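Long-range contacts in myosin-4 (Saccharomyces cerevisiae, PDB 3MMI), which works as a type V myosin motor, of which this chain is the globular tail, in localizing ASH1 and other mRNAs to the bud through its interaction with SHE3: residues L71-S75 / L133-Y137; L191-N196 / R252-F257; Y242-D247 / V275-Q279; N299-A305 / M343-L347. All coordinates share one frame; numbering follows the deposited sequence.

Interaction 1 (L71-S75 / L133-Y137)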
loop_
_atom_site.group_PDB
_atom_site.type_symbol
_atom_site.label_atom_id
_atom_site.label_comp_id
_atom_site.label_asym_id
_atom_site.label_seq_id
_atom_site.Cartn_x
_atom_site.Cartn_y
_atom_site.Cartn_z
ATOM N N LEU A 71 25.431 -23.154 -1.549
ATOM C CA LEU A 71 24.227 -22.501 -2.030
ATOM C C LEU A 71 23.113 -22.789 -1.045
ATOM O O LEU A 71 22.203 -21.967 -0.822
ATOM C CB LEU A 71 23.902 -22.987 -3.414
ATOM C CG LEU A 71 24.889 -22.543 -4.496
ATOM C CD1 LEU A 71 24.462 -23.192 -5.809
ATOM C CD2 LEU A 71 24.869 -21.041 -4.636
ATOM N N ILE A 72 23.211 -23.929 -0.415
ATOM C CA ILE A 72 22.220 -24.334 0.518
ATOM C C ILE A 72 22.350 -23.572 1.787
ATOM O O ILE A 72 21.388 -23.335 2.444
ATOM C CB ILE A 72 22.396 -25.767 0.898
ATOM C CG1 ILE A 72 22.411 -26.644 -0.322
ATOM C CG2 ILE A 72 21.307 -26.187 1.810
ATOM C CD1 ILE A 72 23.311 -27.808 -0.139
ATOM N N GLN A 73 23.565 -23.226 2.153
ATOM C CA GLN A 73 23.786 -22.464 3.348
ATOM C C GLN A 73 23.241 -21.062 3.181
ATOM O O GLN A 73 22.652 -20.508 4.076
ATOM C CB GLN A 73 25.270 -22.401 3.641
ATOM C CG GLN A 73 25.765 -23.478 4.521
ATOM N N SER A 74 23.440 -20.507 2.001
ATOM C CA SER A 74 22.893 -19.214 1.661
ATOM C C SER A 74 21.375 -19.195 1.805
ATOM O O SER A 74 20.834 -18.347 2.462
ATOM C CB SER A 74 23.312 -18.843 0.256
ATOM O OG SER A 74 23.003 -17.528 -0.049
ATOM N N SER A 75 20.700 -20.142 1.188
ATOM C CA SER A 75 19.296 -20.227 1.335
ATOM C C SER A 75 18.855 -20.226 2.810
ATOM O O SER A 75 17.926 -19.468 3.185
ATOM C CB SER A 75 18.809 -21.445 0.561
ATOM O OG SER A 75 17.736 -22.144 1.220
ATOM N N LEU A 133 23.970 -23.886 -12.070
ATOM C CA LEU A 133 23.239 -24.089 -10.848
ATOM C C LEU A 133 23.235 -22.812 -9.992
ATOM O O LEU A 133 22.237 -22.524 -9.270
ATOM C CB LEU A 133 23.931 -25.210 -10.056
ATOM C CG LEU A 133 22.983 -26.337 -9.659
ATOM C CD1 LEU A 133 23.230 -26.698 -8.182
ATOM C CD2 LEU A 133 21.524 -25.918 -9.843
ATOM N N THR A 134 24.395 -22.121 -9.998
ATOM C CA THR A 134 24.532 -20.858 -9.268
ATOM C C THR A 134 23.609 -19.773 -9.895
ATOM O O THR A 134 22.904 -19.060 -9.198
ATOM C CB THR A 134 26.015 -20.353 -9.220
ATOM O OG1 THR A 134 26.722 -21.126 -8.250
ATOM C CG2 THR A 134 26.090 -18.870 -8.798
ATOM N N LEU A 135 23.633 -19.691 -11.204
ATOM C CA LEU A 135 22.716 -18.856 -11.901
ATOM C C LEU A 135 21.219 -19.120 -11.580
ATOM O O LEU A 135 20.467 -18.167 -11.361
ATOM C CB LEU A 135 22.894 -18.952 -13.398
ATOM C CG LEU A 135 24.125 -18.244 -13.950
ATOM C CD1 LEU A 135 24.067 -18.359 -15.446
ATOM C CD2 LEU A 135 24.211 -16.777 -13.544
ATOM N N ILE A 136 20.817 -20.392 -11.550
ATOM C CA ILE A 136 19.514 -20.806 -11.115
ATOM C C ILE A 136 19.229 -20.454 -9.670
ATOM O O ILE A 136 18.133 -19.942 -9.407
ATOM C CB ILE A 136 19.296 -22.337 -11.298
ATOM C CG1 ILE A 136 19.224 -22.686 -12.791
ATOM C CG2 ILE A 136 18.071 -22.869 -10.537
ATOM C CD1 ILE A 136 19.322 -24.221 -13.063
ATOM N N TYR A 137 20.154 -20.748 -8.738
ATOM C CA TYR A 137 19.990 -20.285 -7.359
ATOM C C TYR A 137 19.668 -18.750 -7.297
ATOM O O TYR A 137 18.778 -18.332 -6.618
ATOM C CB TYR A 137 21.231 -20.642 -6.487
ATOM C CG TYR A 137 21.125 -20.079 -5.133
ATOM C CD1 TYR A 137 20.382 -20.709 -4.149
ATOM C CD2 TYR A 137 21.743 -18.813 -4.844
ATOM C CE1 TYR A 137 20.246 -20.155 -2.915
ATOM C CE2 TYR A 137 21.642 -18.244 -3.559
ATOM C CZ TYR A 137 20.883 -18.907 -2.627
ATOM O OH TYR A 137 20.692 -18.352 -1.382
#
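Leu71 and Tyr137 mark the nearest approach of the two backbones, their CA atoms 7.2 Å apart, where the first turn of helix 71-91 runs beside an early turn of helix 132-168. The two short segments are nearly parallel, at 8° to each other, and their axes stay 11.5 Å apart, so long side chains have to bridge the space. Tyr137 and Leu71 share this. The Tyr137 ring, its CG anti to the backbone N (chi1 175°), projects across to the opposite helix, and its OH shares a 2.8 Å hydrogen bond with Ser74 OG. Leu71 slides past the ring in the opposite direction; its CD2 lies off-centre over one face, 4.2 Å from the centroid of the Tyr137 ring, in a CH-pi contact. Here, near one end of the all-helical globular tail, helix 53-67 joins the pair to make a three-helix cluster, with Val66 touching both Tyr137 and Thr134, and Val62 meeting Ser74. With a phenylalanine in place of Tyr137, Ser74 OG would probably be left without its partner across the contact, and the ring's far end would lose its tether. Ser75 borders the same ring at its edge, where Ser75 CB is 4.0 Å from Tyr137 CE1. The other branch of Leu71 turns to the preceding helical turn, with CD1 3.9 Å from Thr134 OG1 and farther from Leu133 CD1.

Interaction 2 (L191-N196 / R252-F257)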
loop_
_atom_site.group_PDB
_atom_site.type_symbol
_atom_site.label_atom_id
_atom_site.label_comp_id
_atom_site.label_asym_id
_atom_site.label_seq_id
_atom_site.Cartn_x
_atom_site.Cartn_y
_atom_site.Cartn_z
ATOM N N LEU A 191 -2.085 17.447 7.275
ATOM C CA LEU A 191 -1.823 16.466 6.249
ATOM C C LEU A 191 -0.578 16.794 5.381
ATOM O O LEU A 191 0.233 15.918 5.073
ATOM C CB LEU A 191 -3.050 16.327 5.308
ATOM C CG LEU A 191 -2.829 15.345 4.165
ATOM C CD1 LEU A 191 -2.731 13.868 4.660
ATOM C CD2 LEU A 191 -4.013 15.539 3.297
ATOM N N PHE A 192 -0.452 18.054 4.972
ATOM C CA PHE A 192 0.696 18.445 4.128
ATOM C C PHE A 192 2.064 18.360 4.804
ATOM O O PHE A 192 3.051 17.887 4.200
ATOM C CB PHE A 192 0.496 19.817 3.547
ATOM C CG PHE A 192 -0.677 19.901 2.609
ATOM C CD1 PHE A 192 -1.115 18.779 1.897
ATOM C CD2 PHE A 192 -1.389 21.095 2.470
ATOM C CE1 PHE A 192 -2.211 18.852 0.995
ATOM C CE2 PHE A 192 -2.507 21.149 1.564
ATOM C CZ PHE A 192 -2.894 19.959 0.832
ATOM N N THR A 193 2.069 18.651 6.101
ATOM C CA THR A 193 3.251 18.484 6.894
ATOM C C THR A 193 3.603 17.025 7.082
ATOM O O THR A 193 4.811 16.641 6.997
ATOM C CB THR A 193 3.107 19.235 8.257
ATOM O OG1 THR A 193 3.050 20.630 7.944
ATOM C CG2 THR A 193 4.285 18.981 9.128
ATOM N N PHE A 194 2.575 16.215 7.304
ATOM C CA PHE A 194 2.790 14.782 7.459
ATOM C C PHE A 194 3.405 14.137 6.198
ATOM O O PHE A 194 4.303 13.308 6.286
ATOM C CB PHE A 194 1.513 14.049 7.853
ATOM C CG PHE A 194 1.639 12.534 7.699
ATOM C CD1 PHE A 194 2.080 11.787 8.719
ATOM C CD2 PHE A 194 1.328 11.892 6.485
ATOM C CE1 PHE A 194 2.191 10.422 8.626
ATOM C CE2 PHE A 194 1.448 10.491 6.346
ATOM C CZ PHE A 194 1.906 9.757 7.429
ATOM N N LEU A 195 2.904 14.510 5.038
ATOM C CA LEU A 195 3.374 13.987 3.779
ATOM C C LEU A 195 4.751 14.527 3.430
ATOM O O LEU A 195 5.550 13.781 2.844
ATOM C CB LEU A 195 2.440 14.376 2.609
ATOM C CG LEU A 195 1.064 13.662 2.698
ATOM C CD1 LEU A 195 0.095 14.132 1.640
ATOM C CD2 LEU A 195 1.243 12.091 2.693
ATOM N N ASN A 196 5.011 15.815 3.787
ATOM C CA ASN A 196 6.422 16.337 3.642
ATOM C C ASN A 196 7.394 15.576 4.556
ATOM O O ASN A 196 8.480 15.309 4.197
ATOM C CB ASN A 196 6.550 17.869 3.953
ATOM C CG ASN A 196 5.813 18.754 2.950
ATOM O OD1 ASN A 196 5.179 19.759 3.329
ATOM N ND2 ASN A 196 5.823 18.364 1.711
ATOM N N ARG A 252 -8.068 19.010 -3.114
ATOM C CA ARG A 252 -7.149 19.539 -2.177
ATOM C C ARG A 252 -6.130 18.522 -1.705
ATOM O O ARG A 252 -4.950 18.819 -1.719
ATOM C CB ARG A 252 -7.919 20.071 -0.956
ATOM C CG ARG A 252 -7.440 21.380 -0.562
ATOM C CD ARG A 252 -8.139 21.879 0.701
ATOM N NE ARG A 252 -7.252 22.765 1.437
ATOM C CZ ARG A 252 -7.635 23.506 2.490
ATOM N NH1 ARG A 252 -8.908 23.532 2.922
ATOM N NH2 ARG A 252 -6.760 24.281 3.055
ATOM N N LEU A 253 -6.583 17.360 -1.215
ATOM C CA LEU A 253 -5.677 16.240 -0.835
ATOM C C LEU A 253 -4.722 15.874 -1.968
ATOM O O LEU A 253 -3.514 15.637 -1.742
ATOM C CB LEU A 253 -6.520 15.031 -0.453
ATOM C CG LEU A 253 -5.736 13.831 0.043
ATOM C CD1 LEU A 253 -6.569 13.126 1.163
ATOM C CD2 LEU A 253 -5.377 12.968 -1.127
ATOM N N VAL A 254 -5.250 15.804 -3.184
ATOM C CA VAL A 254 -4.472 15.317 -4.324
ATOM C C VAL A 254 -3.396 16.365 -4.875
ATOM O O VAL A 254 -2.420 15.986 -5.461
ATOM C CB VAL A 254 -5.431 14.908 -5.457
ATOM C CG1 VAL A 254 -4.952 15.287 -6.789
ATOM C CG2 VAL A 254 -5.680 13.452 -5.369
ATOM N N SER A 255 -3.705 17.653 -4.673
ATOM C CA SER A 255 -2.816 18.760 -4.990
ATOM C C SER A 255 -1.367 18.574 -4.436
ATOM O O SER A 255 -0.448 18.832 -5.165
ATOM C CB SER A 255 -3.413 20.109 -4.563
ATOM O OG SER A 255 -3.370 20.249 -3.157
ATOM N N TRP A 256 -1.184 18.013 -3.224
ATOM C CA TRP A 256 0.144 17.703 -2.706
ATOM C C TRP A 256 0.910 16.695 -3.613
ATOM O O TRP A 256 2.124 16.807 -3.836
ATOM C CB TRP A 256 0.067 17.151 -1.274
ATOM C CG TRP A 256 1.419 17.059 -0.667
ATOM C CD1 TRP A 256 2.045 18.034 0.161
ATOM C CD2 TRP A 256 2.352 15.974 -0.757
ATOM N NE1 TRP A 256 3.313 17.582 0.529
ATOM C CE2 TRP A 256 3.532 16.350 -0.021
ATOM C CE3 TRP A 256 2.332 14.737 -1.394
ATOM C CZ2 TRP A 256 4.635 15.522 0.099
ATOM C CZ3 TRP A 256 3.469 13.910 -1.296
ATOM C CH2 TRP A 256 4.585 14.302 -0.526
ATOM N N PHE A 257 0.208 15.658 -4.073
ATOM C CA PHE A 257 0.871 14.554 -4.793
ATOM C C PHE A 257 1.198 14.990 -6.187
ATOM O O PHE A 257 1.915 14.311 -6.934
ATOM C CB PHE A 257 -0.013 13.306 -4.863
ATOM C CG PHE A 257 -0.174 12.646 -3.580
ATOM C CD1 PHE A 257 -1.119 13.073 -2.714
ATOM C CD2 PHE A 257 0.689 11.657 -3.195
ATOM C CE1 PHE A 257 -1.242 12.526 -1.479
ATOM C CE2 PHE A 257 0.570 11.064 -1.978
ATOM C CZ PHE A 257 -0.389 11.506 -1.094
#
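Phe192, Leu195 and Trp256 form the centre of a helix-helix interface in the dilute region of the globular tail, where helix 185-204 packs against helix 240-257. The short segments run in roughly the same direction, 26° apart, with axes 10.6 Å from each other. Trp256 dominates its side of the interface: its CG swung to the side opposite the main-chain N (chi1 -170°), the indole reaches toward helix 185-204 and presents one face to Leu195. Leu195 CB sits almost over the middle of that face, 3.5 Å from the centroid of the six-membered ring of Trp256, while Leu195 CD1 touches both the indole and, at 3.8 Å, Phe257 CE1. Phe192 does not stack squarely on the indole. The two planes are 16° apart but slid past each other, so they barely overlap, and the closer touch is Phe192 CE1 on Trp256 CB at 3.6 Å. The far edge of the Phe192 ring points instead at the backbone, with CZ 3.5 Å from Arg252 O, an oxygen that also accepts a 2.6 Å hydrogen bond from Ser255 OG. A further apolar pair extends the seam, Leu191 CD2 against Leu253 CG at 4.1 Å. Outside the two segments, Phe216 of helix 209-234 meets Trp256 edge-to-face, and Arg260 makes a cation-pi contact with the same indole. The chemistry is thus chiefly one of shape and ring polarity: aliphatic hydrogens face the electron-rich indole, whereas the hydrogen-bearing edge of Phe192 faces a carbonyl oxygen, each probably a mildly favourable pairing.

Interaction 3 (Y242-D247 / V275-Q279)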
loop_
_atom_site.group_PDB
_atom_site.type_symbol
_atom_site.label_atom_id
_atom_site.label_comp_id
_atom_site.label_asym_id
_atom_site.label_seq_id
_atom_site.Cartn_x
_atom_site.Cartn_y
_atom_site.Cartn_z
ATOM N N TYR A 242 -23.240 17.375 -1.093
ATOM C CA TYR A 242 -22.260 16.645 -0.380
ATOM C C TYR A 242 -21.178 16.166 -1.315
ATOM O O TYR A 242 -19.966 16.210 -0.984
ATOM C CB TYR A 242 -22.911 15.532 0.464
ATOM C CG TYR A 242 -21.894 14.665 1.237
ATOM C CD1 TYR A 242 -21.511 14.935 2.548
ATOM C CD2 TYR A 242 -21.266 13.634 0.588
ATOM C CE1 TYR A 242 -20.620 14.096 3.202
ATOM C CE2 TYR A 242 -20.370 12.831 1.248
ATOM C CZ TYR A 242 -20.072 13.060 2.522
ATOM O OH TYR A 242 -19.135 12.270 3.077
ATOM N N GLY A 243 -21.611 15.668 -2.494
ATOM C CA GLY A 243 -20.696 15.038 -3.432
ATOM C C GLY A 243 -19.708 16.069 -3.950
ATOM O O GLY A 243 -18.495 15.873 -3.933
ATOM N N TYR A 244 -20.255 17.219 -4.324
ATOM C CA TYR A 244 -19.450 18.320 -4.788
ATOM C C TYR A 244 -18.379 18.830 -3.776
ATOM O O TYR A 244 -17.212 19.070 -4.127
ATOM C CB TYR A 244 -20.328 19.486 -5.191
ATOM C CG TYR A 244 -19.510 20.706 -5.542
ATOM C CD1 TYR A 244 -18.992 20.846 -6.848
ATOM C CD2 TYR A 244 -19.226 21.706 -4.585
ATOM C CE1 TYR A 244 -18.205 21.944 -7.211
ATOM C CE2 TYR A 244 -18.384 22.863 -4.946
ATOM C CZ TYR A 244 -17.919 22.946 -6.282
ATOM O OH TYR A 244 -17.161 23.976 -6.737
ATOM N N GLU A 245 -18.746 18.908 -2.508
ATOM C CA GLU A 245 -17.821 19.296 -1.445
ATOM C C GLU A 245 -16.696 18.267 -1.151
ATOM O O GLU A 245 -15.543 18.684 -0.979
ATOM C CB GLU A 245 -18.588 19.616 -0.165
ATOM C CG GLU A 245 -19.586 20.792 -0.356
ATOM C CD GLU A 245 -18.875 22.157 -0.770
ATOM O OE1 GLU A 245 -17.802 22.507 -0.328
ATOM O OE2 GLU A 245 -19.345 22.909 -1.627
ATOM N N VAL A 246 -17.003 16.965 -1.132
ATOM C CA VAL A 246 -15.972 15.925 -1.014
ATOM C C VAL A 246 -15.044 15.992 -2.200
ATOM O O VAL A 246 -13.860 15.716 -2.074
ATOM C CB VAL A 246 -16.653 14.513 -0.925
ATOM C CG1 VAL A 246 -15.585 13.344 -0.908
ATOM C CG2 VAL A 246 -17.692 14.547 0.323
ATOM N N ASP A 247 -15.591 16.259 -3.374
ATOM C CA ASP A 247 -14.792 16.355 -4.594
ATOM C C ASP A 247 -13.671 17.390 -4.477
ATOM O O ASP A 247 -12.515 17.077 -4.719
ATOM C CB ASP A 247 -15.642 16.811 -5.811
ATOM C CG ASP A 247 -15.445 15.939 -7.032
ATOM O OD1 ASP A 247 -14.551 15.067 -7.030
ATOM O OD2 ASP A 247 -16.281 15.977 -7.961
ATOM N N VAL A 275 -18.385 9.734 -5.405
ATOM C CA VAL A 275 -18.900 11.080 -5.239
ATOM C C VAL A 275 -19.312 11.696 -6.584
ATOM O O VAL A 275 -20.192 12.592 -6.632
ATOM C CB VAL A 275 -17.929 12.037 -4.441
ATOM C CG1 VAL A 275 -17.610 11.422 -3.033
ATOM C CG2 VAL A 275 -16.659 12.345 -5.226
ATOM N N LYS A 276 -18.826 11.193 -7.700
ATOM C CA LYS A 276 -19.350 11.663 -8.957
ATOM C C LYS A 276 -20.755 11.145 -9.177
ATOM O O LYS A 276 -21.585 11.844 -9.649
ATOM C CB LYS A 276 -18.431 11.376 -10.157
ATOM C CG LYS A 276 -17.197 12.262 -10.230
ATOM C CD LYS A 276 -16.336 11.969 -11.427
ATOM C CE LYS A 276 -15.225 12.984 -11.630
ATOM N NZ LYS A 276 -15.623 14.367 -11.447
ATOM N N ILE A 277 -21.003 9.915 -8.775
ATOM C CA ILE A 277 -22.342 9.377 -8.890
ATOM C C ILE A 277 -23.340 10.287 -8.185
ATOM O O ILE A 277 -24.448 10.472 -8.632
ATOM C CB ILE A 277 -22.363 7.904 -8.340
ATOM C CG1 ILE A 277 -21.895 7.007 -9.484
ATOM C CG2 ILE A 277 -23.733 7.545 -7.897
ATOM C CD1 ILE A 277 -21.361 5.797 -9.057
ATOM N N LEU A 278 -22.926 10.847 -7.060
ATOM C CA LEU A 278 -23.791 11.614 -6.243
ATOM C C LEU A 278 -24.200 12.927 -6.934
ATOM O O LEU A 278 -25.268 13.553 -6.632
ATOM C CB LEU A 278 -23.094 11.914 -4.915
ATOM C CG LEU A 278 -23.146 10.783 -3.880
ATOM C CD1 LEU A 278 -22.208 11.148 -2.692
ATOM C CD2 LEU A 278 -24.592 10.432 -3.433
ATOM N N GLN A 279 -23.340 13.392 -7.843
ATOM C CA GLN A 279 -23.666 14.568 -8.593
ATOM C C GLN A 279 -24.408 14.317 -9.931
ATOM O O GLN A 279 -24.902 15.256 -10.481
ATOM C CB GLN A 279 -22.413 15.415 -8.815
ATOM C CG GLN A 279 -21.636 15.716 -7.548
ATOM C CD GLN A 279 -20.182 16.071 -7.829
ATOM O OE1 GLN A 279 -19.944 17.200 -8.184
ATOM N NE2 GLN A 279 -19.190 15.160 -7.607
HETATM O O HOH W 1 -17.578 18.336 -9.022
#
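Asp247 and Gln279 carry the polar part of this contact. Gln279 NE2 donates to Asp247 OD2 over 3.0 Å in an almost perfectly straight bond (179°), and also to Val275 O, one turn back in its own helix, at 2.9 Å. Both acceptors lie in the plane of the amide, so the two bonds together fix its rotation. The carboxylate is turned steeply to that amide, and OD2 is met from above its own plane. A water closes the group, donating both to Asp247 OD2 and to Gln279 OE1, which also lies 3.6 Å from Tyr244 CA. Charge adds a looser tie: Lys276 NZ makes a long salt bridge, 3.9 Å from Asp247 OD2, and may ease the crowding of Asp247 with Glu251 one turn on.

These residues join two successive helices of the DIL domain, 240-257 and 269-279, whose short segments run in largely opposite directions, at 143°, with axes 8.0 Å apart. Gly243 makes such closeness possible: a side-chain carbon there would run into Leu278 CB. The CA of Gly243 lies 4.7 Å from the CA of Val275.

Apolar contacts fill the buried side. The CG1 methyls of Val246 and Val275 meet at 3.5 Å. Beyond them, Leu278 CD1 reaches the edge of the Tyr242 ring, whose hydroxyl bonds to Leu175 O. Leu278 also touches Ile306, so helix 300-308 packs on helix 269-279 as well.

Interaction 4 (N299-A305 / M343-L347)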
loop_
_atom_site.group_PDB
_atom_site.type_symbol
_atom_site.label_atom_id
_atom_site.label_comp_id
_atom_site.label_asym_id
_atom_site.label_seq_id
_atom_site.Cartn_x
_atom_site.Cartn_y
_atom_site.Cartn_z
ATOM N N ASN A 299 -19.076 -2.083 -8.153
ATOM C CA ASN A 299 -20.042 -3.104 -8.528
ATOM C C ASN A 299 -21.444 -2.593 -8.339
ATOM O O ASN A 299 -21.684 -1.531 -7.764
ATOM C CB ASN A 299 -19.637 -4.472 -7.816
ATOM C CG ASN A 299 -19.705 -4.383 -6.393
ATOM O OD1 ASN A 299 -20.608 -3.716 -5.871
ATOM N ND2 ASN A 299 -18.838 -5.142 -5.725
ATOM N N PRO A 300 -22.443 -3.425 -8.702
ATOM C CA PRO A 300 -23.810 -3.048 -8.478
ATOM C C PRO A 300 -24.231 -2.836 -7.010
ATOM O O PRO A 300 -24.987 -1.923 -6.788
ATOM C CB PRO A 300 -24.587 -4.152 -9.188
ATOM C CG PRO A 300 -23.620 -4.645 -10.266
ATOM C CD PRO A 300 -22.341 -4.712 -9.407
ATOM N N ALA A 301 -23.670 -3.576 -6.045
ATOM C CA ALA A 301 -24.088 -3.467 -4.603
ATOM C C ALA A 301 -23.464 -2.129 -4.134
ATOM O O ALA A 301 -24.032 -1.427 -3.321
ATOM C CB ALA A 301 -23.566 -4.606 -3.819
ATOM N N GLN A 302 -22.233 -1.822 -4.602
ATOM C CA GLN A 302 -21.530 -0.537 -4.212
ATOM C C GLN A 302 -22.296 0.629 -4.703
ATOM O O GLN A 302 -22.585 1.587 -4.008
ATOM C CB GLN A 302 -20.123 -0.553 -4.740
ATOM C CG GLN A 302 -19.209 -1.480 -3.927
ATOM C CD GLN A 302 -17.885 -1.692 -4.585
ATOM O OE1 GLN A 302 -17.819 -1.731 -5.796
ATOM N NE2 GLN A 302 -16.871 -2.045 -3.813
ATOM N N ILE A 303 -22.762 0.534 -5.938
ATOM C CA ILE A 303 -23.527 1.611 -6.480
ATOM C C ILE A 303 -24.867 1.725 -5.802
ATOM O O ILE A 303 -25.359 2.871 -5.543
ATOM C CB ILE A 303 -23.766 1.447 -8.026
ATOM C CG1 ILE A 303 -22.478 1.435 -8.811
ATOM C CG2 ILE A 303 -24.780 2.470 -8.559
ATOM C CD1 ILE A 303 -22.683 1.101 -10.228
ATOM N N GLN A 304 -25.532 0.611 -5.585
ATOM C CA GLN A 304 -26.764 0.631 -4.753
ATOM C C GLN A 304 -26.526 1.170 -3.394
ATOM O O GLN A 304 -27.370 1.951 -2.874
ATOM C CB GLN A 304 -27.378 -0.824 -4.724
ATOM C CG GLN A 304 -28.765 -0.803 -4.098
ATOM C CD GLN A 304 -29.181 -2.165 -3.564
ATOM O OE1 GLN A 304 -28.430 -2.854 -2.932
ATOM N NE2 GLN A 304 -30.309 -2.565 -3.972
ATOM N N ALA A 305 -25.448 0.753 -2.750
ATOM C CA ALA A 305 -25.208 1.290 -1.367
ATOM C C ALA A 305 -25.202 2.807 -1.366
ATOM O O ALA A 305 -25.645 3.524 -0.429
ATOM C CB ALA A 305 -23.905 0.773 -0.836
ATOM N N MET A 343 -20.275 -10.602 -3.570
ATOM C CA MET A 343 -20.078 -9.303 -4.166
ATOM C C MET A 343 -19.907 -8.245 -3.015
ATOM O O MET A 343 -20.908 -7.763 -2.471
ATOM C CB MET A 343 -21.296 -8.996 -5.050
ATOM C CG MET A 343 -21.222 -7.565 -5.742
ATOM S SD MET A 343 -22.727 -7.028 -6.587
ATOM C CE MET A 343 -22.582 -8.012 -8.184
ATOM N N GLU A 344 -18.633 -7.980 -2.647
ATOM C CA GLU A 344 -18.262 -7.222 -1.482
ATOM C C GLU A 344 -18.633 -5.793 -1.700
ATOM O O GLU A 344 -18.399 -5.260 -2.769
ATOM C CB GLU A 344 -16.754 -7.261 -1.237
ATOM C CG GLU A 344 -16.047 -8.618 -1.376
ATOM C CD GLU A 344 -16.296 -9.468 -0.182
ATOM O OE1 GLU A 344 -16.957 -8.921 0.758
ATOM O OE2 GLU A 344 -15.833 -10.665 -0.200
ATOM N N ILE A 345 -19.249 -5.144 -0.743
ATOM C CA ILE A 345 -19.413 -3.732 -0.802
ATOM C C ILE A 345 -18.141 -2.999 -0.275
ATOM O O ILE A 345 -17.626 -2.129 -1.024
ATOM C CB ILE A 345 -20.603 -3.263 -0.057
ATOM C CG1 ILE A 345 -21.873 -3.818 -0.673
ATOM C CG2 ILE A 345 -20.697 -1.795 0.052
ATOM C CD1 ILE A 345 -23.189 -3.358 0.117
ATOM N N MET A 346 -17.610 -3.404 0.914
ATOM C CA MET A 346 -16.351 -2.866 1.422
ATOM C C MET A 346 -15.256 -3.221 0.455
ATOM O O MET A 346 -15.213 -4.320 -0.082
ATOM C CB MET A 346 -16.069 -3.425 2.859
ATOM C CG MET A 346 -17.255 -3.196 3.755
ATOM S SD MET A 346 -17.197 -1.505 4.361
ATOM C CE MET A 346 -18.420 -0.783 3.406
ATOM N N LEU A 347 -14.288 -2.327 0.342
ATOM C CA LEU A 347 -12.931 -2.636 -0.273
ATOM C C LEU A 347 -11.902 -3.013 0.772
ATOM O O LEU A 347 -12.106 -2.678 1.895
ATOM C CB LEU A 347 -12.385 -1.354 -0.978
ATOM C CG LEU A 347 -13.345 -0.704 -1.963
ATOM C CD1 LEU A 347 -12.880 0.698 -2.487
ATOM C CD2 LEU A 347 -13.575 -1.690 -3.211
#
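Gln302 and Ile345 bring the two backbones together, CA to CA 5.1 Å, where the irregular segment 343-347 lies across the first turn of helix 300-308. Two side-chain amides, of the N-cap and the first turn, reach this strip. Asn299 ND2 donates to Glu344 O at 3.0 Å, and Gln302 NE2 to Ile345 O at 2.9 Å; each oxygen lies in its donor amide's plane, the donor tilted from the carbonyl plane. The other ends of these amides face inward. Asn299 CG stands between the backbone N and the carbonyl carbon (chi1 64°), which folds OD1 back over the helix start to accept from Gln302 N at 2.8 Å and, weakly, from Ala301 N. Gln302 OE1 accepts in turn from Asn299 N at 2.7 Å. Putting an alanine in place of Asn299 would probably leave Gln302 N without its capping acceptor and Glu344 O without its donor, loosening the helix start and the passing chain together. Apolar contacts flank the polar pair. Met343 runs alongside Asn299 in the opposite sense, then bends so that CE meets Pro300 CD at 3.5 Å, while SD rests 3.8 Å from Ala301 CB. Ala301 CB also meets Ile345 CG1 at 3.7 Å. Farther along, Leu347 bonds through its carbonyl to Asn229 of helix 209-234, whose Phe228 touches Gln302. The reciprocal bonds between Asn299 at the N-cap and Gln302 three residues on define a capping box, here with both residues also holding a loop that follows helix 322-338.

Interaction 1 is a surface contact near one end of the tail, about 45 to 55 Å between centres from the other three and on the opposite side of the chain's centre. Interactions 2 and 3 share helix 240-257, the former meeting helix 185-204 at a shallow angle with bulky rings, the latter bringing helix 269-279 close at a glycine beside a hydrated polar network. Interaction 4 lies about 17 Å from interaction 3, centre to centre, and is linked to it by helix 300-308. Interactions 2, 3 and 4 are partly buried, but chemistry follows geometry: wider helix spacing is bridged by aromatic side chains, whereas interactions 3 and 4, where the backbones come closer, add side-chain amide hydrogen bonds.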